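PDB 1VDW: hypothetical protein PH1897 from Pyrococcus horikoshii, which probably hydrolyses fructose 1,6-bisphosphate to fructose 6-phosphate and phosphate, using magnesium, as a homodimeric member of the inositol monophosphatase superfamily. Local coordinates for residues Phe58-Glu68 and Gln75-Pro85. Numbering follows the deposited sequence. Where two conformers were deposited one is given.
Sequences FKDLGVNVVSE and QGSDYTVVVDP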
ATOM      1  N   PHE A  58      -6.207 -24.238  15.202  1.00 19.79           N
ATOM      2  CA  PHE A  58      -6.164 -25.389  14.310  1.00 19.25           C
ATOM      3  C   PHE A  58      -5.528 -26.618  14.944  1.00 20.14           C
ATOM      4  O   PHE A  58      -5.933 -27.746  14.659  1.00 18.76           O
ATOM      5  CB  PHE A  58      -5.438 -25.012  13.018  1.00 18.82           C
ATOM      6  CG  PHE A  58      -6.189 -24.013  12.183  1.00 19.13           C
ATOM      7  CD1 PHE A  58      -7.393 -24.362  11.580  1.00 18.36           C
ATOM      8  CD2 PHE A  58      -5.716 -22.716  12.032  1.00 17.77           C
ATOM      9  CE1 PHE A  58      -8.120 -23.433  10.839  1.00 19.12           C
ATOM     10  CE2 PHE A  58      -6.434 -21.777  11.292  1.00 18.95           C
ATOM     11  CZ  PHE A  58      -7.640 -22.137  10.695  1.00 18.65           C
ATOM     12  N   LYS A  59      -4.541 -26.407  15.808  1.00 20.91           N
ATOM     13  CA  LYS A  59      -3.884 -27.523  16.475  1.00 22.14           C
ATOM     14  C   LYS A  59      -4.903 -28.268  17.332  1.00 22.68           C
ATOM     15  O   LYS A  59      -4.959 -29.498  17.316  1.00 22.11           O
ATOM     16  CB  LYS A  59      -2.736 -27.025  17.359  1.00 23.62           C
ATOM     17  CG  LYS A  59      -1.978 -28.138  18.069  1.00 26.29           C
ATOM     18  CD  LYS A  59      -0.855 -27.590  18.935  1.00 28.59           C
ATOM     19  CE  LYS A  59      -0.130 -28.707  19.670  1.00 30.59           C
ATOM     20  NZ  LYS A  59       0.476 -29.692  18.732  1.00 31.93           N
ATOM     21  N   ASP A  60      -5.716 -27.513  18.068  1.00 22.44           N
ATOM     22  CA  ASP A  60      -6.732 -28.101  18.936  1.00 23.26           C
ATOM     23  C   ASP A  60      -7.822 -28.833  18.161  1.00 22.59           C
ATOM     24  O   ASP A  60      -8.518 -29.682  18.718  1.00 22.23           O
ATOM     25  CB  ASP A  60      -7.368 -27.027  19.825  1.00 25.47           C
ATOM     26  CG  ASP A  60      -6.361 -26.355  20.741  1.00 27.56           C
ATOM     27  OD1 ASP A  60      -5.327 -26.982  21.056  1.00 29.34           O
ATOM     28  OD2 ASP A  60      -6.611 -25.205  21.161  1.00 31.32           O
ATOM     29  N   LEU A  61      -7.981 -28.498  16.884  1.00 21.54           N
ATOM     30  CA  LEU A  61      -8.986 -29.151  16.050  1.00 20.61           C
ATOM     31  C   LEU A  61      -8.487 -30.514  15.594  1.00 20.53           C
ATOM     32  O   LEU A  61      -9.251 -31.317  15.057  1.00 21.56           O
ATOM     33  CB  LEU A  61      -9.313 -28.295  14.827  1.00 20.59           C
ATOM     34  CG  LEU A  61     -10.197 -27.073  15.074  1.00 21.36           C
ATOM     35  CD1 LEU A  61     -10.249 -26.229  13.814  1.00 22.30           C
ATOM     36  CD2 LEU A  61     -11.594 -27.521  15.484  1.00 21.84           C
ATOM     37  N   GLY A  62      -7.198 -30.760  15.802  1.00 20.01           N
ATOM     38  CA  GLY A  62      -6.607 -32.031  15.426  1.00 20.24           C
ATOM     39  C   GLY A  62      -6.175 -32.163  13.977  1.00 19.97           C
ATOM     40  O   GLY A  62      -5.925 -33.272  13.509  1.00 20.54           O
ATOM     41  N   VAL A  63      -6.075 -31.049  13.261  1.00 18.60           N
ATOM     42  CA  VAL A  63      -5.661 -31.098  11.862  1.00 18.19           C
ATOM     43  C   VAL A  63      -4.164 -30.831  11.727  1.00 16.28           C
ATOM     44  O   VAL A  63      -3.521 -30.379  12.676  1.00 17.87           O
ATOM     45  CB  VAL A  63      -6.434 -30.058  11.007  1.00 17.65           C
ATOM     46  CG1 VAL A  63      -7.931 -30.294  11.135  1.00 18.76           C
ATOM     47  CG2 VAL A  63      -6.077 -28.639  11.446  1.00 18.34           C
ATOM     48  N   ASN A  64      -3.610 -31.129  10.554  1.00 16.76           N
ATOM     49  CA  ASN A  64      -2.193 -30.883  10.314  1.00 16.82           C
ATOM     50  C   ASN A  64      -2.057 -29.385  10.080  1.00 16.63           C
ATOM     51  O   ASN A  64      -2.954 -28.760   9.516  1.00 16.39           O
ATOM     52  CB  ASN A  64      -1.700 -31.643   9.079  1.00 17.66           C
ATOM     53  CG  ASN A  64      -1.989 -33.130   9.152  1.00 20.28           C
ATOM     54  OD1 ASN A  64      -1.793 -33.764  10.190  1.00 20.94           O
ATOM     55  ND2 ASN A  64      -2.449 -33.696   8.042  1.00 21.36           N
ATOM     56  N   VAL A  65      -0.944 -28.807  10.515  1.00 16.87           N
ATOM     57  CA  VAL A  65      -0.739 -27.376  10.353  1.00 16.88           C
ATOM     58  C   VAL A  65       0.621 -27.043   9.772  1.00 18.11           C
ATOM     59  O   VAL A  65       1.640 -27.608  10.171  1.00 19.76           O
ATOM     60  CB  VAL A  65      -0.873 -26.640  11.702  1.00 17.75           C
ATOM     61  CG1 VAL A  65      -0.801 -25.136  11.484  1.00 18.03           C
ATOM     62  CG2 VAL A  65      -2.180 -27.021  12.373  1.00 17.38           C
ATOM     63  N   VAL A  66       0.628 -26.116   8.823  1.00 17.05           N
ATOM     64  CA  VAL A  66       1.860 -25.670   8.197  1.00 15.93           C
ATOM     65  C   VAL A  66       1.925 -24.155   8.331  1.00 15.88           C
ATOM     66  O   VAL A  66       1.044 -23.442   7.849  1.00 16.17           O
ATOM     67  CB  VAL A  66       1.914 -26.044   6.698  1.00 15.69           C
ATOM     68  CG1 VAL A  66       3.249 -25.613   6.103  1.00 17.09           C
ATOM     69  CG2 VAL A  66       1.721 -27.543   6.527  1.00 18.47           C
ATOM     70  N   SER A  67       2.949 -23.673   9.022  1.00 15.94           N
ATOM     71  CA  SER A  67       3.147 -22.241   9.209  1.00 18.74           C
ATOM     72  C   SER A  67       4.658 -22.032   9.169  1.00 20.28           C
ATOM     73  O   SER A  67       5.419 -22.883   9.627  1.00 20.98           O
ATOM     74  CB  SER A  67       2.569 -21.788  10.553  1.00 19.40           C
ATOM     75  OG  SER A  67       2.372 -20.384  10.576  0.50 18.19           O
ATOM     76  N   GLU A  68       5.091 -20.903   8.621  1.00 22.03           N
ATOM     77  CA  GLU A  68       6.517 -20.622   8.488  1.00 24.74           C
ATOM     78  C   GLU A  68       7.356 -20.766   9.754  1.00 26.44           C
ATOM     79  O   GLU A  68       8.384 -21.447   9.743  1.00 26.32           O
ATOM     80  CB  GLU A  68       6.720 -19.222   7.900  1.00 24.45           C
ATOM     81  CG  GLU A  68       8.182 -18.873   7.651  1.00 26.97           C
ATOM     82  CD  GLU A  68       8.356 -17.623   6.809  1.00 28.23           C
ATOM     83  OE1 GLU A  68       9.517 -17.210   6.594  1.00 29.60           O
ATOM     84  OE2 GLU A  68       7.338 -17.055   6.359  1.00 29.16           O
ATOM     85  N   GLN A  75      -0.392 -34.309  12.634  1.00 25.13           N
ATOM     86  CA  GLN A  75      -1.256 -34.942  13.622  1.00 24.97           C
ATOM     87  C   GLN A  75      -2.015 -36.108  12.996  1.00 24.27           C
ATOM     88  O   GLN A  75      -3.061 -36.518  13.495  1.00 24.31           O
ATOM     89  CB  GLN A  75      -2.252 -33.931  14.202  1.00 24.82           C
ATOM     90  CG  GLN A  75      -1.622 -32.643  14.713  1.00 24.06           C
ATOM     91  CD  GLN A  75      -2.482 -31.951  15.752  1.00 23.30           C
ATOM     92  OE1 GLN A  75      -2.491 -32.337  16.922  1.00 25.97           O
ATOM     93  NE2 GLN A  75      -3.221 -30.931  15.329  1.00 22.22           N
ATOM     94  N   GLY A  76      -1.481 -36.631  11.895  1.00 24.10           N
ATOM     95  CA  GLY A  76      -2.110 -37.749  11.216  1.00 24.36           C
ATOM     96  C   GLY A  76      -3.538 -37.465  10.794  1.00 23.72           C
ATOM     97  O   GLY A  76      -4.371 -38.369  10.733  1.00 24.56           O
ATOM     98  N   SER A  77      -3.822 -36.201  10.498  1.00 22.16           N
ATOM     99  CA  SER A  77      -5.159 -35.797  10.085  1.00 21.47           C
ATOM    100  C   SER A  77      -5.343 -35.887   8.576  1.00 20.39           C
ATOM    101  O   SER A  77      -4.375 -35.930   7.817  1.00 21.54           O
ATOM    102  CB  SER A  77      -5.439 -34.363  10.541  1.00 20.19           C
ATOM    103  OG  SER A  77      -6.692 -33.909  10.060  1.00 20.48           O
ATOM    104  N   ASP A  78      -6.601 -35.919   8.150  1.00 20.91           N
ATOM    105  CA  ASP A  78      -6.935 -35.973   6.736  1.00 21.17           C
ATOM    106  C   ASP A  78      -7.091 -34.547   6.197  1.00 19.96           C
ATOM    107  O   ASP A  78      -7.390 -34.344   5.020  1.00 20.71           O
ATOM    108  CB  ASP A  78      -8.218 -36.793   6.526  1.00 23.75           C
ATOM    109  CG  ASP A  78      -9.354 -36.363   7.439  1.00 25.60           C
ATOM    110  OD1 ASP A  78      -9.088 -35.971   8.596  1.00 28.20           O
ATOM    111  OD2 ASP A  78     -10.524 -36.437   7.005  1.00 31.05           O
ATOM    112  N   TYR A  79      -6.868 -33.571   7.073  1.00 18.64           N
ATOM    113  CA  TYR A  79      -6.956 -32.153   6.726  1.00 17.21           C
ATOM    114  C   TYR A  79      -5.670 -31.431   7.097  1.00 15.88           C
ATOM    115  O   TYR A  79      -5.080 -31.694   8.145  1.00 16.06           O
ATOM    116  CB  TYR A  79      -8.123 -31.499   7.466  1.00 18.36           C
ATOM    117  CG  TYR A  79      -9.478 -31.850   6.909  1.00 20.48           C
ATOM    118  CD1 TYR A  79      -9.989 -31.185   5.796  1.00 22.34           C
ATOM    119  CD2 TYR A  79     -10.252 -32.856   7.490  1.00 23.58           C
ATOM    120  CE1 TYR A  79     -11.238 -31.513   5.272  1.00 24.81           C
ATOM    121  CE2 TYR A  79     -11.499 -33.192   6.974  1.00 24.78           C
ATOM    122  CZ  TYR A  79     -11.987 -32.516   5.867  1.00 25.28           C
ATOM    123  OH  TYR A  79     -13.223 -32.843   5.357  1.00 27.59           O
ATOM    124  N   THR A  80      -5.246 -30.512   6.237  1.00 15.62           N
ATOM    125  CA  THR A  80      -4.037 -29.733   6.477  1.00 15.01           C
ATOM    126  C   THR A  80      -4.342 -28.262   6.239  1.00 13.89           C
ATOM    127  O   THR A  80      -4.972 -27.902   5.249  1.00 14.20           O
ATOM    128  CB  THR A  80      -2.892 -30.147   5.534  1.00 15.30           C
ATOM    129  OG1 THR A  80      -2.634 -31.547   5.683  1.00 16.56           O
ATOM    130  CG2 THR A  80      -1.621 -29.374   5.864  1.00 15.81           C
ATOM    131  N   VAL A  81      -3.903 -27.418   7.162  1.00 13.86           N
ATOM    132  CA  VAL A  81      -4.120 -25.989   7.030  1.00 13.60           C
ATOM    133  C   VAL A  81      -2.763 -25.318   6.815  1.00 14.42           C
ATOM    134  O   VAL A  81      -1.811 -25.572   7.556  1.00 15.13           O
ATOM    135  CB  VAL A  81      -4.832 -25.419   8.287  1.00 14.76           C
ATOM    136  CG1 VAL A  81      -6.140 -26.162   8.517  0.50 15.56           C
ATOM    137  CG2 VAL A  81      -3.932 -25.527   9.505  0.50 14.10           C
ATOM    138  N   VAL A  82      -2.680 -24.493   5.772  1.00 13.40           N
ATOM    139  CA  VAL A  82      -1.458 -23.765   5.415  1.00 13.34           C
ATOM    140  C   VAL A  82      -1.783 -22.313   5.732  1.00 13.38           C
ATOM    141  O   VAL A  82      -2.603 -21.686   5.056  1.00 14.00           O
ATOM    142  CB  VAL A  82      -1.141 -23.944   3.918  1.00 13.27           C
ATOM    143  CG1 VAL A  82       0.108 -23.168   3.542  1.00 14.67           C
ATOM    144  CG2 VAL A  82      -0.952 -25.427   3.613  1.00 13.44           C
ATOM    145  N   VAL A  83      -1.120 -21.775   6.749  1.00 13.38           N
ATOM    146  CA  VAL A  83      -1.444 -20.438   7.214  1.00 14.80           C
ATOM    147  C   VAL A  83      -0.323 -19.437   7.451  1.00 14.55           C
ATOM    148  O   VAL A  83       0.827 -19.795   7.706  1.00 14.42           O
ATOM    149  CB  VAL A  83      -2.255 -20.574   8.537  1.00 16.70           C
ATOM    150  CG1 VAL A  83      -1.421 -21.296   9.580  0.50 16.83           C
ATOM    151  CG2 VAL A  83      -2.679 -19.213   9.049  0.50 18.25           C
ATOM    152  N   ASP A  84      -0.694 -18.166   7.335  1.00 13.33           N
ATOM    153  CA  ASP A  84       0.190 -17.048   7.626  1.00 12.73           C
ATOM    154  C   ASP A  84      -0.651 -16.257   8.627  1.00 12.30           C
ATOM    155  O   ASP A  84      -1.592 -15.559   8.248  1.00 12.57           O
ATOM    156  CB  ASP A  84       0.467 -16.191   6.390  1.00 13.21           C
ATOM    157  CG  ASP A  84       1.484 -15.094   6.668  1.00 13.92           C
ATOM    158  OD1 ASP A  84       1.824 -14.899   7.856  1.00 14.38           O
ATOM    159  OD2 ASP A  84       1.943 -14.427   5.713  1.00 14.40           O
ATOM    160  N   PRO A  85      -0.341 -16.379   9.926  1.00 12.22           N
ATOM    161  CA  PRO A  85      -1.067 -15.686  10.998  1.00 12.55           C
ATOM    162  C   PRO A  85      -1.152 -14.173  10.825  1.00 12.19           C
ATOM    163  O   PRO A  85      -2.133 -13.541  11.215  1.00 12.97           O
ATOM    164  CB  PRO A  85      -0.284 -16.077  12.250  1.00 13.63           C
ATOM    165  CG  PRO A  85       0.263 -17.424  11.901  1.00 14.96           C
ATOM    166  CD  PRO A  85       0.729 -17.226  10.482  1.00 13.60           C
TER
HETATM  167  O   HOH W   1      -8.317 -34.959  11.894  1.00 23.44           O
HETATM  168  O   HOH W   2      -5.556 -35.819  14.320  1.00 24.17           O
HETATM  169  O   HOH W   3       3.316 -18.541   8.164  1.00 20.17           O
HETATM  170  O   HOH W   4       4.770 -16.453   8.214  1.00 32.87           O
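The side-chain amide of Asn64 lies against the chain from Gln75 to Thr80 and uses both its ends there. Its OD1 accepts two backbone N-H groups. Gln75 N comes in the plane of the side-chain carbonyl, 2.9 Å from Asn64 OD1, while Ser77 N is tilted from that plane. Its ND2 gives one proton to Thr80 OG1, which lies in the amide plane 3.2 Å from Asn64 ND2, and the other to Ser77 O, in a more bent bond from above the Ser77 carbonyl plane. These four bonds fix the amide's rotation. A leucine here would probably leave Gln75 N and Ser77 N without their shared acceptor and let the turn before strand 79-84 shift. Gln75 reaches back over the end of helix 45-60. Its NE2 makes a nearly straight bond (178°) to Lys59 O, on a lone pair, and a second one of 2.7 Å from Gln75 NE2 to Val63 O. Lys59 O also takes Gly62 N, part of the Schellman motif that ends the helix. Strands 64-67 and 79-84 then run parallel, neighbours in the large mixed sheet of the inositol monophosphatase fold, and strand 100-107 flanks the second. Val66 N bonds to Val81 O, and Val83 N to Val66 O. On the helix side of the sheet, Val81 CB sits over one face of the Phe58 ring, toward the rim. In the conformer given, one of two deposited, chi1 of -56° sets Val81 CG1 beside the backbone N, 3.8 Å from Phe58 CD1 and equally near Val63 CG2, while Val81 CG2 packs on Val65 CG2. Helix 3-20 also packs on Phe58. At the far end, a water joins Glu68 N to Val83 O. Glu68 and Asp84 are predicted magnesium ligands, and Glu68 OE1 also forms a salt bridge with Arg198.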